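Type III secretion system effector protein ExoU (Pseudomonas fluorescens, PDB 4QMK) is probably a patatin-like phospholipase injected by a type III secretion system, with a membrane localization domain that binds phosphatidylinositol 4,5-bisphosphate. Local coordinates at residues A[518-530]-A[555-567]. Sequence-based numbering, arbitrary orientation.
Sequences EDIEWLGKRLNAP and KVLTSAVAEMQKR
Gly-524 and Ala-560 form the crossing point of a close helix pair in the helical C-terminal part of ExoU. Helical segments 518-526 and 555-567, the latter starting helix 555-585, cross at -60° with axes 7.8 Å apart. With no side chain on Gly-524 and only a methyl on Ala-560, the backbones come close, Gly-524 CA and Ala-560 CA lying 3.9 Å apart; Ala-560 CB rests on Gly-524 O at 3.3 Å. On one flank Val-556, its CG1 anti to the backbone N (chi1 168°), inserts that methyl between Leu-523 CB and Leu-527 CD2, each 3.9 Å away, so branched aliphatic chains fill the groove beside the crossing.

Asn-528, in the type I turn from Arg-526 to Ala-529, offers two N-H groups on one nitrogen, one for each carbonyl. Its ND2 reaches across to Ala-560 O at 3.1 Å, almost straight at 176°, and also back to Gly-524 O at 2.9 Å; both acceptors lie in its amide plane, which fixes the rotation of the group. Ala-560 O already takes the helical bond from Met-564 N, and the two donors arrive from opposite faces of its carbonyl plane. Asn-528 CB lies over one face of the Arg-567 guanidinium, held there by a salt bridge one helical turn back, NE to the anti lone pair of Glu-563 OE1 at 2.8 Å. Lys-525 CD and CE cross that carboxylate obliquely, but Lys-525 NZ stays 4.6 Å from Glu-563 OE2, making no salt bridge.

Two waters bridge the segments, one joining Glu-521 O to Ser-559 OG, the other Lys-525 O to Arg-567 NH2. Thus a small-residue crossing brings the helices together, while one direct Asn-528 bond and two water bridges tie their polar groups, consistent with a defined seating of the 526-529 turn.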
ATOM      1  N   GLU A 518      -3.738  37.925 -19.795  1.00 36.29           N
ATOM      2  CA  GLU A 518      -3.801  37.577 -18.360  1.00 39.90           C
ATOM      3  C   GLU A 518      -4.960  36.606 -18.063  1.00 36.47           C
ATOM      4  O   GLU A 518      -4.837  35.749 -17.194  1.00 41.72           O
ATOM      5  CB  GLU A 518      -4.071  38.812 -17.467  1.00 45.28           C
ATOM      6  CG  GLU A 518      -3.009  39.901 -17.307  1.00 57.75           C
ATOM      7  CD  GLU A 518      -3.639  41.275 -16.933  1.00 68.58           C
ATOM      8  OE1 GLU A 518      -4.771  41.277 -16.367  1.00 74.61           O
ATOM      9  OE2 GLU A 518      -3.024  42.358 -17.191  1.00 70.61           O
ATOM     10  N   ASP A 519      -6.098  36.775 -18.739  1.00 35.48           N
ATOM     11  CA  ASP A 519      -7.289  35.947 -18.473  1.00 31.67           C
ATOM     12  C   ASP A 519      -7.036  34.515 -18.841  1.00 29.95           C
ATOM     13  O   ASP A 519      -7.590  33.602 -18.198  1.00 26.18           O
ATOM     14  CB  ASP A 519      -8.492  36.437 -19.281  1.00 32.38           C
ATOM     15  CG  ASP A 519      -9.052  37.691 -18.761  1.00 33.82           C
ATOM     16  OD1 ASP A 519      -8.611  38.083 -17.687  1.00 31.50           O
ATOM     17  OD2 ASP A 519      -9.937  38.315 -19.426  1.00 38.35           O
ATOM     18  N   ILE A 520      -6.240  34.312 -19.901  1.00 29.15           N
ATOM     19  CA  ILE A 520      -5.908  32.968 -20.342  1.00 29.75           C
ATOM     20  C   ILE A 520      -5.094  32.294 -19.194  1.00 32.64           C
ATOM     21  O   ILE A 520      -5.464  31.211 -18.709  1.00 31.86           O
ATOM     22  CB  ILE A 520      -5.047  32.993 -21.623  1.00 32.40           C
ATOM     23  CG1 ILE A 520      -5.741  33.683 -22.800  1.00 32.01           C
ATOM     24  CG2 ILE A 520      -4.634  31.578 -22.036  1.00 34.31           C
ATOM     25  CD1 ILE A 520      -6.896  32.888 -23.394  1.00 32.79           C
ATOM     26  N   GLU A 521      -4.035  32.963 -18.725  1.00 33.94           N
ATOM     27  CA  GLU A 521      -3.209  32.413 -17.643  1.00 39.63           C
ATOM     28  C   GLU A 521      -4.067  32.132 -16.428  1.00 33.11           C
ATOM     29  O   GLU A 521      -3.868  31.147 -15.713  1.00 34.27           O
ATOM     30  CB  GLU A 521      -2.136  33.389 -17.125  1.00 45.74           C
ATOM     31  CG  GLU A 521      -1.236  34.114 -18.084  1.00 55.47           C
ATOM     32  CD  GLU A 521      -0.290  35.066 -17.295  1.00 73.78           C
ATOM     33  OE1 GLU A 521      -0.485  36.324 -17.350  1.00 73.59           O
ATOM     34  OE2 GLU A 521       0.605  34.550 -16.557  1.00 67.66           O
ATOM     35  N   TRP A 522      -4.956  33.061 -16.135  1.00 28.98           N
ATOM     36  CA  TRP A 522      -5.794  32.940 -14.951  1.00 27.40           C
ATOM     37  C   TRP A 522      -6.699  31.700 -14.994  1.00 27.10           C
ATOM     38  O   TRP A 522      -6.717  30.887 -14.050  1.00 33.86           O
ATOM     39  CB  TRP A 522      -6.573  34.194 -14.778  1.00 26.00           C
ATOM     40  CG  TRP A 522      -7.352  34.273 -13.528  1.00 26.95           C
ATOM     41  CD1 TRP A 522      -6.984  34.889 -12.385  1.00 25.99           C
ATOM     42  CD2 TRP A 522      -8.709  33.849 -13.336  1.00 26.06           C
ATOM     43  NE1 TRP A 522      -8.005  34.840 -11.456  1.00 25.14           N
ATOM     44  CE2 TRP A 522      -9.070  34.195 -12.031  1.00 25.14           C
ATOM     45  CE3 TRP A 522      -9.670  33.251 -14.167  1.00 27.44           C
ATOM     46  CZ2 TRP A 522     -10.311  33.950 -11.539  1.00 25.02           C
ATOM     47  CZ3 TRP A 522     -10.937  32.959 -13.631  1.00 24.82           C
ATOM     48  CH2 TRP A 522     -11.228  33.305 -12.362  1.00 24.50           C
ATOM     49  N   LEU A 523      -7.381  31.504 -16.106  1.00 25.51           N
ATOM     50  CA  LEU A 523      -8.262  30.366 -16.261  1.00 25.77           C
ATOM     51  C   LEU A 523      -7.454  29.118 -16.189  1.00 25.86           C
ATOM     52  O   LEU A 523      -7.934  28.094 -15.693  1.00 25.36           O
ATOM     53  CB  LEU A 523      -8.976  30.418 -17.613  1.00 26.93           C
ATOM     54  CG  LEU A 523      -9.947  31.590 -17.711  1.00 27.32           C
ATOM     55  CD1 LEU A 523     -10.137  31.935 -19.142  1.00 26.85           C
ATOM     56  CD2 LEU A 523     -11.264  31.241 -17.015  1.00 26.46           C
ATOM     57  N   GLY A 524      -6.247  29.172 -16.744  1.00 25.42           N
ATOM     58  CA  GLY A 524      -5.364  28.017 -16.696  1.00 25.93           C
ATOM     59  C   GLY A 524      -5.005  27.608 -15.257  1.00 25.57           C
ATOM     60  O   GLY A 524      -4.885  26.423 -14.949  1.00 23.05           O
ATOM     61  N   LYS A 525      -4.851  28.596 -14.379  1.00 27.61           N
ATOM     62  CA  LYS A 525      -4.634  28.313 -12.963  1.00 29.51           C
ATOM     63  C   LYS A 525      -5.850  27.652 -12.409  1.00 27.46           C
ATOM     64  O   LYS A 525      -5.735  26.764 -11.591  1.00 29.78           O
ATOM     65  CB  LYS A 525      -4.428  29.561 -12.097  1.00 30.81           C
ATOM     66  CG  LYS A 525      -3.404  30.603 -12.501  1.00 33.51           C
ATOM     67  CD  LYS A 525      -2.028  30.100 -12.447  1.00 38.37           C
ATOM     68  CE  LYS A 525      -1.065  31.162 -12.956  1.00 42.45           C
ATOM     69  NZ  LYS A 525      -0.999  32.293 -12.018  1.00 42.00           N
ATOM     70  N   ARG A 526      -7.040  28.124 -12.780  1.00 29.95           N
ATOM     71  CA  ARG A 526      -8.305  27.548 -12.167  1.00 28.71           C
ATOM     72  C   ARG A 526      -8.472  26.116 -12.528  1.00 26.05           C
ATOM     73  O   ARG A 526      -8.966  25.323 -11.731  1.00 25.97           O
ATOM     74  CB  ARG A 526      -9.541  28.313 -12.562  1.00 28.87           C
ATOM     75  CG  ARG A 526      -9.565  29.784 -12.137  1.00 30.99           C
ATOM     76  CD  ARG A 526      -9.391  30.079 -10.654  1.00 32.44           C
ATOM     77  NE  ARG A 526      -8.124  29.708  -9.965  1.00 36.73           N
ATOM     78  CZ  ARG A 526      -6.994  30.419  -9.926  1.00 38.87           C
ATOM     79  NH1 ARG A 526      -5.976  29.979  -9.175  1.00 40.97           N
ATOM     80  NH2 ARG A 526      -6.851  31.545 -10.633  1.00 41.53           N
ATOM     81  N   LEU A 527      -7.980  25.765 -13.710  1.00 24.00           N
ATOM     82  CA  LEU A 527      -7.962  24.370 -14.115  1.00 24.01           C
ATOM     83  C   LEU A 527      -7.039  23.533 -13.253  1.00 24.11           C
ATOM     84  O   LEU A 527      -7.138  22.297 -13.348  1.00 23.50           O
ATOM     85  CB  LEU A 527      -7.571  24.208 -15.594  1.00 25.47           C
ATOM     86  CG  LEU A 527      -8.723  24.241 -16.552  1.00 28.02           C
ATOM     87  CD1 LEU A 527      -9.466  25.536 -16.436  1.00 31.69           C
ATOM     88  CD2 LEU A 527      -8.243  24.107 -17.965  1.00 29.90           C
ATOM     89  N   ASN A 528      -6.103  24.161 -12.507  1.00 23.89           N
ATOM     90  CA  ASN A 528      -5.187  23.424 -11.606  1.00 28.01           C
ATOM     91  C   ASN A 528      -5.701  23.388 -10.144  1.00 28.80           C
ATOM     92  O   ASN A 528      -4.954  23.056  -9.235  1.00 28.35           O
ATOM     93  CB  ASN A 528      -3.746  23.958 -11.609  1.00 28.28           C
ATOM     94  CG  ASN A 528      -2.962  23.582 -12.864  1.00 30.85           C
ATOM     95  OD1 ASN A 528      -2.190  22.625 -12.859  1.00 36.45           O
ATOM     96  ND2 ASN A 528      -3.102  24.359 -13.912  1.00 29.00           N
ATOM     97  N   ALA A 529      -6.962  23.748  -9.937  1.00 30.00           N
ATOM     98  CA  ALA A 529      -7.564  23.759  -8.559  1.00 30.88           C
ATOM     99  C   ALA A 529      -7.204  22.457  -7.907  1.00 33.68           C
ATOM    100  O   ALA A 529      -7.369  21.411  -8.477  1.00 35.56           O
ATOM    101  CB  ALA A 529      -9.064  23.924  -8.628  1.00 29.32           C
ATOM    102  N   PRO A 530      -6.662  22.502  -6.712  1.00 40.56           N
ATOM    103  CA  PRO A 530      -6.149  21.265  -6.101  1.00 45.35           C
ATOM    104  C   PRO A 530      -6.983  19.974  -6.073  1.00 49.39           C
ATOM    105  O   PRO A 530      -6.510  18.938  -6.552  1.00 58.09           O
ATOM    106  CB  PRO A 530      -5.788  21.720  -4.702  1.00 43.71           C
ATOM    107  CG  PRO A 530      -5.279  23.099  -4.928  1.00 42.62           C
ATOM    108  CD  PRO A 530      -6.090  23.687  -6.057  1.00 41.36           C
ATOM    109  N   LYS A 555      -6.058  27.307 -25.989  1.00 40.01           N
ATOM    110  CA  LYS A 555      -5.064  28.150 -25.366  1.00 39.87           C
ATOM    111  C   LYS A 555      -5.089  28.078 -23.868  1.00 36.32           C
ATOM    112  O   LYS A 555      -4.038  28.210 -23.207  1.00 40.40           O
ATOM    113  CB  LYS A 555      -5.190  29.576 -25.834  1.00 43.97           C
ATOM    114  CG  LYS A 555      -4.844  29.676 -27.284  1.00 53.54           C
ATOM    115  CD  LYS A 555      -4.432  31.067 -27.693  1.00 62.21           C
ATOM    116  CE  LYS A 555      -3.781  30.987 -29.067  1.00 68.08           C
ATOM    117  NZ  LYS A 555      -3.551  32.354 -29.599  1.00 80.10           N
ATOM    118  N   VAL A 556      -6.254  27.846 -23.305  1.00 33.50           N
ATOM    119  CA  VAL A 556      -6.348  27.735 -21.855  1.00 30.37           C
ATOM    120  C   VAL A 556      -5.737  26.427 -21.402  1.00 30.98           C
ATOM    121  O   VAL A 556      -5.109  26.372 -20.350  1.00 33.58           O
ATOM    122  CB  VAL A 556      -7.789  27.815 -21.374  1.00 26.95           C
ATOM    123  CG1 VAL A 556      -7.890  27.421 -19.922  1.00 26.85           C
ATOM    124  CG2 VAL A 556      -8.292  29.218 -21.546  1.00 27.45           C
ATOM    125  N   LEU A 557      -5.907  25.372 -22.194  1.00 31.31           N
ATOM    126  CA  LEU A 557      -5.389  24.085 -21.813  1.00 30.64           C
ATOM    127  C   LEU A 557      -3.874  24.065 -21.856  1.00 31.88           C
ATOM    128  O   LEU A 557      -3.234  23.637 -20.922  1.00 33.85           O
ATOM    129  CB  LEU A 557      -5.955  22.998 -22.684  1.00 30.87           C
ATOM    130  CG  LEU A 557      -5.540  21.570 -22.285  1.00 31.42           C
ATOM    131  CD1 LEU A 557      -5.871  21.271 -20.838  1.00 31.66           C
ATOM    132  CD2 LEU A 557      -6.188  20.562 -23.208  1.00 32.45           C
ATOM    133  N   THR A 558      -3.305  24.532 -22.949  1.00 34.55           N
ATOM    134  CA  THR A 558      -1.864  24.602 -23.077  1.00 34.54           C
ATOM    135  C   THR A 558      -1.282  25.329 -21.874  1.00 34.31           C
ATOM    136  O   THR A 558      -0.223  24.972 -21.361  1.00 36.60           O
ATOM    137  CB  THR A 558      -1.502  25.416 -24.334  1.00 36.16           C
ATOM    138  OG1 THR A 558      -2.107  24.785 -25.454  1.00 42.49           O
ATOM    139  CG2 THR A 558      -0.021  25.519 -24.553  1.00 36.46           C
ATOM    140  N   SER A 559      -1.970  26.391 -21.457  1.00 33.70           N
ATOM    141  CA  SER A 559      -1.510  27.234 -20.377  1.00 30.51           C
ATOM    142  C   SER A 559      -1.579  26.520 -19.059  1.00 30.69           C
ATOM    143  O   SER A 559      -0.638  26.618 -18.249  1.00 33.79           O
ATOM    144  CB  SER A 559      -2.358  28.455 -20.297  1.00 28.75           C
ATOM    145  OG  SER A 559      -1.796  29.416 -19.457  1.00 29.16           O
ATOM    146  N   ALA A 560      -2.682  25.812 -18.851  1.00 27.82           N
ATOM    147  CA  ALA A 560      -2.927  25.108 -17.623  1.00 27.17           C
ATOM    148  C   ALA A 560      -1.932  23.969 -17.501  1.00 30.34           C
ATOM    149  O   ALA A 560      -1.465  23.681 -16.410  1.00 30.53           O
ATOM    150  CB  ALA A 560      -4.323  24.563 -17.624  1.00 26.53           C
ATOM    151  N   VAL A 561      -1.559  23.376 -18.645  1.00 32.06           N
ATOM    152  CA  VAL A 561      -0.596  22.276 -18.691  1.00 32.37           C
ATOM    153  C   VAL A 561       0.787  22.767 -18.301  1.00 34.57           C
ATOM    154  O   VAL A 561       1.495  22.081 -17.572  1.00 34.82           O
ATOM    155  CB  VAL A 561      -0.548  21.635 -20.092  1.00 33.50           C
ATOM    156  CG1 VAL A 561       0.687  20.772 -20.323  1.00 34.99           C
ATOM    157  CG2 VAL A 561      -1.801  20.812 -20.302  1.00 34.57           C
ATOM    158  N   ALA A 562       1.186  23.927 -18.832  1.00 34.88           N
ATOM    159  CA  ALA A 562       2.446  24.557 -18.458  1.00 34.80           C
ATOM    160  C   ALA A 562       2.425  24.938 -16.940  1.00 33.14           C
ATOM    161  O   ALA A 562       3.414  24.802 -16.242  1.00 33.13           O
ATOM    162  CB  ALA A 562       2.700  25.782 -19.316  1.00 34.51           C
ATOM    163  N   GLU A 563       1.284  25.390 -16.448  1.00 31.77           N
ATOM    164  CA  GLU A 563       1.145  25.696 -15.022  1.00 33.00           C
ATOM    165  C   GLU A 563       1.259  24.416 -14.161  1.00 32.47           C
ATOM    166  O   GLU A 563       1.846  24.438 -13.090  1.00 31.36           O
ATOM    167  CB  GLU A 563      -0.170  26.366 -14.773  1.00 31.49           C
ATOM    168  CG  GLU A 563      -0.461  26.724 -13.336  1.00 35.42           C
ATOM    169  CD  GLU A 563       0.514  27.666 -12.679  1.00 37.26           C
ATOM    170  OE1 GLU A 563       0.593  27.592 -11.430  1.00 43.72           O
ATOM    171  OE2 GLU A 563       1.177  28.453 -13.371  1.00 38.94           O
ATOM    172  N   MET A 564       0.739  23.308 -14.674  1.00 31.29           N
ATOM    173  CA  MET A 564       0.800  22.066 -13.973  1.00 34.20           C
ATOM    174  C   MET A 564       2.229  21.612 -13.803  1.00 38.09           C
ATOM    175  O   MET A 564       2.616  21.162 -12.719  1.00 40.25           O
ATOM    176  CB  MET A 564       0.039  20.963 -14.699  1.00 35.63           C
ATOM    177  CG  MET A 564      -0.087  19.677 -13.894  1.00 38.57           C
ATOM    178  SD  MET A 564      -0.665  18.261 -14.861  1.00 40.93           S
ATOM    179  CE  MET A 564       0.642  18.257 -16.089  1.00 46.60           C
ATOM    180  N   GLN A 565       2.998  21.702 -14.890  1.00 39.48           N
ATOM    181  CA  GLN A 565       4.374  21.280 -14.914  1.00 38.40           C
ATOM    182  C   GLN A 565       5.209  22.199 -14.015  1.00 36.88           C
ATOM    183  O   GLN A 565       6.071  21.749 -13.261  1.00 35.76           O
ATOM    184  CB  GLN A 565       4.842  21.178 -16.369  1.00 43.45           C
ATOM    185  CG  GLN A 565       4.201  19.962 -17.063  1.00 49.82           C
ATOM    186  CD  GLN A 565       4.272  19.917 -18.610  1.00 60.11           C
ATOM    187  OE1 GLN A 565       4.569  20.914 -19.288  1.00 62.98           O
ATOM    188  NE2 GLN A 565       3.926  18.741 -19.174  1.00 63.46           N
ATOM    189  N   LYS A 566       4.878  23.479 -14.003  1.00 36.84           N
ATOM    190  CA  LYS A 566       5.528  24.426 -13.108  1.00 36.74           C
ATOM    191  C   LYS A 566       5.327  24.019 -11.632  1.00 32.50           C
ATOM    192  O   LYS A 566       6.263  24.022 -10.862  1.00 28.31           O
ATOM    193  CB  LYS A 566       5.007  25.836 -13.385  1.00 41.82           C
ATOM    194  CG  LYS A 566       5.538  26.964 -12.506  1.00 46.29           C
ATOM    195  CD  LYS A 566       5.115  28.303 -13.091  1.00 56.65           C
ATOM    196  CE  LYS A 566       5.475  29.481 -12.195  1.00 63.53           C
ATOM    197  NZ  LYS A 566       4.749  29.408 -10.901  1.00 70.46           N
ATOM    198  N   ARG A 567       4.100  23.677 -11.259  1.00 32.47           N
ATOM    199  CA  ARG A 567       3.789  23.252  -9.899  1.00 30.32           C
ATOM    200  C   ARG A 567       4.474  21.960  -9.518  1.00 31.44           C
ATOM    201  O   ARG A 567       4.950  21.827  -8.365  1.00 28.74           O
ATOM    202  CB  ARG A 567       2.306  23.109  -9.702  1.00 31.31           C
ATOM    203  CG  ARG A 567       1.660  24.455  -9.486  1.00 32.02           C
ATOM    204  CD  ARG A 567       0.149  24.416  -9.258  1.00 33.31           C
ATOM    205  NE  ARG A 567      -0.385  25.756  -9.548  1.00 32.85           N
ATOM    206  CZ  ARG A 567      -1.607  26.148  -9.262  1.00 33.63           C
ATOM    207  NH1 ARG A 567      -2.465  25.319  -8.695  1.00 33.54           N
ATOM    208  NH2 ARG A 567      -1.977  27.370  -9.570  1.00 35.42           N
TER
HETATM  209  O   HOH W   1      -2.318  29.169 -16.725  1.00 40.44           O
HETATM  210  O   HOH W   2      -4.701  26.941  -9.232  1.00 42.64           O